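Local coordinates for TerD domain-containing protein (Streptomyces avermitilis, PDB 2QNG) that is of unknown function but binds calcium and belongs to the CAPAB/TerDEXZ family, whose TerD domain it carries, at residues R76-S88 and E98-Y111. Numbering follows the deposited sequence. Where two conformers were deposited one is given.
With CA (calcium ion), chain C.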
loop_
_atom_site.group_PDB
_atom_site.type_symbol
_atom_site.label_atom_id
_atom_site.label_comp_id
_atom_site.label_asym_id
_atom_site.label_seq_id
_atom_site.Cartn_x
_atom_site.Cartn_y
_atom_site.Cartn_z
ATOM N N ARG A 76 4.067 -12.441 5.294
ATOM C CA ARG A 76 2.640 -12.801 5.457
ATOM C C ARG A 76 2.041 -12.256 6.728
ATOM O O ARG A 76 2.729 -12.133 7.725
ATOM C CB ARG A 76 2.460 -14.335 5.472
ATOM C CG ARG A 76 2.813 -14.983 4.131
ATOM C CD ARG A 76 2.996 -16.499 4.194
ATOM N NE ARG A 76 1.796 -17.237 4.602
ATOM C CZ ARG A 76 0.896 -17.760 3.755
ATOM N NH1 ARG A 76 1.025 -17.587 2.447
ATOM N NH2 ARG A 76 -0.147 -18.459 4.222
ATOM N N SER A 77 0.732 -11.957 6.672
ATOM C CA SER A 77 -0.000 -11.606 7.885
ATOM C C SER A 77 0.034 -12.770 8.874
ATOM O O SER A 77 -0.035 -13.921 8.471
ATOM C CB SER A 77 -1.464 -11.359 7.541
ATOM O OG SER A 77 -2.231 -11.315 8.727
ATOM N N PRO A 78 0.093 -12.482 10.186
ATOM C CA PRO A 78 0.061 -13.606 11.137
ATOM C C PRO A 78 -1.328 -14.222 11.257
ATOM O O PRO A 78 -1.460 -15.363 11.697
ATOM C CB PRO A 78 0.501 -12.968 12.460
ATOM C CG PRO A 78 0.186 -11.513 12.323
ATOM C CD PRO A 78 0.214 -11.170 10.842
ATOM N N ASP A 79 -2.342 -13.468 10.821
ATOM C CA ASP A 79 -3.746 -13.823 11.038
ATOM C C ASP A 79 -4.504 -14.128 9.725
ATOM O O ASP A 79 -5.704 -14.414 9.790
ATOM C CB ASP A 79 -4.500 -12.753 11.923
ATOM C CG ASP A 79 -4.397 -11.311 11.382
ATOM O OD1 ASP A 79 -4.514 -11.166 10.153
ATOM O OD2 ASP A 79 -4.231 -10.322 12.180
ATOM N N GLY A 80 -3.830 -14.033 8.557
ATOM C CA GLY A 80 -4.427 -14.338 7.239
ATOM C C GLY A 80 -5.516 -13.372 6.725
ATOM O O GLY A 80 -6.238 -13.656 5.755
ATOM N N THR A 81 -5.661 -12.241 7.398
ATOM C CA THR A 81 -6.743 -11.320 7.079
ATOM C C THR A 81 -6.326 -10.281 6.056
ATOM O O THR A 81 -7.185 -9.655 5.462
ATOM C CB THR A 81 -7.279 -10.606 8.331
ATOM O OG1 THR A 81 -6.226 -9.856 8.955
ATOM C CG2 THR A 81 -7.820 -11.639 9.325
ATOM N N ILE A 82 -5.019 -10.081 5.869
ATOM C CA ILE A 82 -4.488 -9.126 4.892
ATOM C C ILE A 82 -3.480 -9.941 4.108
ATOM O O ILE A 82 -2.629 -10.616 4.711
ATOM C CB ILE A 82 -3.772 -7.943 5.563
ATOM C CG1 ILE A 82 -4.775 -7.063 6.323
ATOM C CG2 ILE A 82 -3.009 -7.116 4.538
ATOM C CD1 ILE A 82 -4.151 -6.028 7.263
ATOM N N TYR A 83 -3.604 -9.935 2.780
ATOM C CA TYR A 83 -2.782 -10.831 1.979
ATOM C C TYR A 83 -2.558 -10.302 0.578
ATOM O O TYR A 83 -3.451 -9.688 -0.019
ATOM C CB TYR A 83 -3.371 -12.258 1.929
ATOM C CG TYR A 83 -4.845 -12.378 1.615
ATOM C CD1 TYR A 83 -5.278 -12.660 0.318
ATOM C CD2 TYR A 83 -5.806 -12.205 2.619
ATOM C CE1 TYR A 83 -6.631 -12.785 0.016
ATOM C CE2 TYR A 83 -7.170 -12.319 2.328
ATOM C CZ TYR A 83 -7.573 -12.631 1.034
ATOM O OH TYR A 83 -8.928 -12.751 0.767
ATOM N N LEU A 84 -1.356 -10.553 0.071
ATOM C CA LEU A 84 -1.020 -10.176 -1.277
ATOM C C LEU A 84 -1.568 -11.276 -2.197
ATOM O O LEU A 84 -1.318 -12.470 -1.982
ATOM C CB LEU A 84 0.499 -10.000 -1.410
ATOM C CG LEU A 84 1.022 -9.385 -2.696
ATOM C CD1 LEU A 84 0.668 -7.919 -2.771
ATOM C CD2 LEU A 84 2.515 -9.573 -2.720
ATOM N N ASN A 85 -2.348 -10.879 -3.190
ATOM C CA ASN A 85 -2.952 -11.850 -4.129
ATOM C C ASN A 85 -1.982 -12.174 -5.256
ATOM O O ASN A 85 -1.929 -13.311 -5.741
ATOM C CB ASN A 85 -4.268 -11.293 -4.703
ATOM C CG ASN A 85 -5.215 -10.840 -3.602
ATOM O OD1 ASN A 85 -5.310 -9.663 -3.306
ATOM N ND2 ASN A 85 -5.840 -11.780 -2.942
ATOM N N ARG A 86 -1.221 -11.175 -5.681
ATOM C CA ARG A 86 -0.248 -11.392 -6.718
ATOM C C ARG A 86 0.736 -10.252 -6.710
ATOM O O ARG A 86 0.428 -9.166 -6.213
ATOM C CB ARG A 86 -0.930 -11.579 -8.060
ATOM C CG ARG A 86 -1.485 -10.335 -8.616
ATOM C CD ARG A 86 -1.020 -10.231 -10.075
ATOM N NE ARG A 86 -1.958 -9.544 -10.950
ATOM C CZ ARG A 86 -3.281 -9.722 -10.939
ATOM N NH1 ARG A 86 -3.837 -10.594 -10.106
ATOM N NH2 ARG A 86 -4.047 -9.029 -11.782
ATOM N N ASP A 87 1.935 -10.535 -7.209
ATOM C CA ASP A 87 2.998 -9.546 -7.266
ATOM C C ASP A 87 3.589 -9.469 -8.650
ATOM O O ASP A 87 3.296 -10.317 -9.511
ATOM C CB ASP A 87 4.094 -9.830 -6.228
ATOM C CG ASP A 87 5.168 -10.781 -6.727
ATOM O OD1 ASP A 87 4.856 -11.802 -7.395
ATOM O OD2 ASP A 87 6.360 -10.522 -6.431
ATOM N N SER A 88 4.456 -8.469 -8.831
ATOM C CA SER A 88 5.287 -8.392 -10.030
ATOM C C SER A 88 6.580 -7.719 -9.648
ATOM O O SER A 88 6.574 -6.739 -8.897
ATOM C CB SER A 88 4.602 -7.514 -11.073
ATOM O OG SER A 88 5.430 -7.364 -12.210
ATOM N N GLU A 98 0.025 -5.920 -9.277
ATOM C CA GLU A 98 0.134 -6.372 -7.896
ATOM C C GLU A 98 -1.144 -5.973 -7.181
ATOM O O GLU A 98 -1.646 -4.863 -7.355
ATOM C CB GLU A 98 1.397 -5.761 -7.276
ATOM C CG GLU A 98 1.773 -6.246 -5.879
ATOM C CD GLU A 98 3.275 -6.099 -5.585
ATOM O OE1 GLU A 98 4.127 -6.328 -6.482
ATOM O OE2 GLU A 98 3.612 -5.782 -4.432
ATOM N N VAL A 99 -1.699 -6.916 -6.419
ATOM C CA VAL A 99 -3.011 -6.755 -5.811
ATOM C C VAL A 99 -2.935 -7.266 -4.388
ATOM O O VAL A 99 -2.384 -8.335 -4.150
ATOM C CB VAL A 99 -4.106 -7.542 -6.587
ATOM C CG1 VAL A 99 -5.476 -7.315 -5.965
ATOM C CG2 VAL A 99 -4.112 -7.162 -8.087
HETATM N N MSE A 100 -3.491 -6.487 -3.461
HETATM C CA MSE A 100 -3.580 -6.916 -2.058
HETATM C C MSE A 100 -5.001 -6.806 -1.560
HETATM O O MSE A 100 -5.724 -5.890 -1.918
HETATM C CB MSE A 100 -2.670 -6.071 -1.170
HETATM C CG MSE A 100 -2.763 -6.431 0.306
HETATM SE SE MSE A 100 -1.565 -5.358 1.418
HETATM C CE MSE A 100 0.192 -6.092 0.881
ATOM N N THR A 101 -5.388 -7.775 -0.741
ATOM C CA THR A 101 -6.710 -7.798 -0.127
ATOM C C THR A 101 -6.606 -7.560 1.382
ATOM O O THR A 101 -5.736 -8.138 2.040
ATOM C CB THR A 101 -7.345 -9.158 -0.378
ATOM O OG1 THR A 101 -7.477 -9.348 -1.796
ATOM C CG2 THR A 101 -8.739 -9.272 0.251
ATOM N N LEU A 102 -7.482 -6.685 1.902
ATOM C CA LEU A 102 -7.530 -6.415 3.332
ATOM C C LEU A 102 -8.927 -6.711 3.841
ATOM O O LEU A 102 -9.860 -5.986 3.540
ATOM C CB LEU A 102 -7.153 -4.954 3.608
ATOM C CG LEU A 102 -5.773 -4.578 3.009
ATOM C CD1 LEU A 102 -5.888 -3.890 1.649
ATOM C CD2 LEU A 102 -5.044 -3.683 3.971
ATOM N N GLU A 103 -9.064 -7.817 4.564
ATOM C CA GLU A 103 -10.350 -8.221 5.138
ATOM C C GLU A 103 -10.523 -7.498 6.460
ATOM O O GLU A 103 -10.428 -8.098 7.557
ATOM C CB GLU A 103 -10.456 -9.759 5.246
ATOM C CG GLU A 103 -10.544 -10.344 3.819
ATOM C CD GLU A 103 -10.576 -11.865 3.670
ATOM O OE1 GLU A 103 -10.463 -12.555 4.642
ATOM O OE2 GLU A 103 -10.689 -12.336 2.523
ATOM N N LEU A 104 -10.802 -6.201 6.363
ATOM C CA LEU A 104 -10.806 -5.348 7.546
ATOM C C LEU A 104 -11.829 -5.795 8.585
ATOM O O LEU A 104 -11.585 -5.726 9.801
ATOM C CB LEU A 104 -11.104 -3.902 7.149
ATOM C CG LEU A 104 -10.050 -3.173 6.289
ATOM C CD1 LEU A 104 -10.488 -1.778 5.964
ATOM C CD2 LEU A 104 -8.685 -3.149 6.961
ATOM N N ASN A 105 -12.988 -6.263 8.117
ATOM C CA ASN A 105 -14.024 -6.753 9.048
ATOM C C ASN A 105 -13.493 -7.828 9.995
ATOM O O ASN A 105 -13.948 -7.927 11.145
ATOM C CB ASN A 105 -15.208 -7.302 8.230
ATOM C CG ASN A 105 -16.324 -7.824 9.095
ATOM O OD1 ASN A 105 -16.875 -7.096 9.888
ATOM N ND2 ASN A 105 -16.672 -9.093 8.914
ATOM N N ARG A 106 -12.590 -8.671 9.474
ATOM C CA ARG A 106 -12.070 -9.785 10.249
ATOM C C ARG A 106 -10.949 -9.422 11.218
ATOM O O ARG A 106 -10.565 -10.281 12.036
ATOM C CB ARG A 106 -11.582 -10.905 9.327
ATOM C CG ARG A 106 -12.689 -11.568 8.503
ATOM C CD ARG A 106 -12.055 -12.664 7.574
ATOM N NE ARG A 106 -11.261 -13.646 8.335
ATOM C CZ ARG A 106 -10.141 -14.253 7.923
ATOM N NH1 ARG A 106 -9.585 -14.014 6.731
ATOM N NH2 ARG A 106 -9.550 -15.121 8.735
ATOM N N LEU A 107 -10.394 -8.209 11.122
ATOM C CA LEU A 107 -9.326 -7.816 12.053
ATOM C C LEU A 107 -9.826 -7.762 13.485
ATOM O O LEU A 107 -10.893 -7.197 13.768
ATOM C CB LEU A 107 -8.752 -6.448 11.700
ATOM C CG LEU A 107 -7.723 -6.425 10.597
ATOM C CD1 LEU A 107 -7.400 -4.992 10.197
ATOM C CD2 LEU A 107 -6.436 -7.142 11.022
ATOM N N ASP A 108 -9.038 -8.345 14.379
ATOM C CA ASP A 108 -9.341 -8.327 15.799
ATOM C C ASP A 108 -9.457 -6.878 16.269
ATOM O O ASP A 108 -8.741 -6.010 15.784
ATOM C CB ASP A 108 -8.221 -9.042 16.562
ATOM C CG ASP A 108 -8.472 -9.098 18.046
ATOM O OD1 ASP A 108 -9.309 -9.919 18.485
ATOM O OD2 ASP A 108 -7.820 -8.327 18.777
ATOM N N SER A 109 -10.333 -6.617 17.233
ATOM C CA SER A 109 -10.594 -5.252 17.679
ATOM C C SER A 109 -9.363 -4.513 18.206
ATOM O O SER A 109 -9.344 -3.277 18.204
ATOM C CB SER A 109 -11.684 -5.228 18.755
ATOM O OG SER A 109 -11.198 -5.805 19.949
ATOM N N ARG A 110 -8.354 -5.257 18.668
ATOM C CA ARG A 110 -7.085 -4.669 19.109
ATOM C C ARG A 110 -6.454 -3.759 18.047
ATOM O O ARG A 110 -5.653 -2.886 18.364
ATOM C CB ARG A 110 -6.094 -5.768 19.516
ATOM C CG ARG A 110 -5.473 -6.553 18.357
ATOM C CD ARG A 110 -4.405 -7.541 18.834
ATOM N NE ARG A 110 -4.993 -8.812 19.252
ATOM C CZ ARG A 110 -4.802 -9.977 18.638
ATOM N NH1 ARG A 110 -4.020 -10.061 17.571
ATOM N NH2 ARG A 110 -5.384 -11.071 19.109
ATOM N N TYR A 111 -6.790 -4.007 16.775
ATOM C CA TYR A 111 -6.273 -3.197 15.662
ATOM C C TYR A 111 -7.250 -2.098 15.340
ATOM O O TYR A 111 -8.411 -2.373 15.044
ATOM C CB TYR A 111 -6.019 -4.061 14.418
ATOM C CG TYR A 111 -5.072 -5.190 14.716
ATOM C CD1 TYR A 111 -3.727 -4.932 14.995
ATOM C CD2 TYR A 111 -5.524 -6.509 14.767
ATOM C CE1 TYR A 111 -2.845 -5.962 15.301
ATOM C CE2 TYR A 111 -4.651 -7.556 15.062
ATOM C CZ TYR A 111 -3.312 -7.272 15.339
ATOM O OH TYR A 111 -2.450 -8.303 15.653
HETATM CA CA CA C . 6.698 -5.909 -6.727
HETATM O O HOH W 1 -6.865 -10.031 13.549
HETATM O O HOH W 2 -3.100 -10.641 14.672
HETATM O O HOH W 3 7.216 -8.035 -5.907
#
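Y83 and T101 form a hydrogen-bonded antiparallel pair, with T101 N 2.8 Å from Y83 O. T101 CB makes a CH-pi contact over one face of the Y83 ring. Y83 OH donates to E103 OE2 at 2.5 Å, from above the carboxylate plane. E103 OE1 takes R106 NH1 at 2.7 Å in a salt bridge. T81 CG2 lies 3.8 Å from R106 CZ, over the guanidinium centre. A glutamine in place of E103 would probably cost R106 its charged mate and weaken the hold on Y83 OH. T81 OG1 donates a very short bond to D79 OD1, which takes T81 N in an Asx turn. D79 OD2 meets two waters, one weakly held that takes D108 N, the other bound to Y111 OH. V99 O takes N85 N and, weakly, R86 N: a classic beta bulge. E98 CG is anti to the backbone N (chi1 -173°), and the extended chain carries OE1 to calcium, beside S88 O, water, D50, L51 and D52. OE1 also accepts from S88 N, OE2 from I53 N. Strands 82-86 and 98-102 form a TerD-domain beta hairpin, one end closing on calcium. I82 and M100 pack against strand 51-59 of the second sheet. Strand 82-86 edges its sheet; 98-102 pairs onward with 33-40.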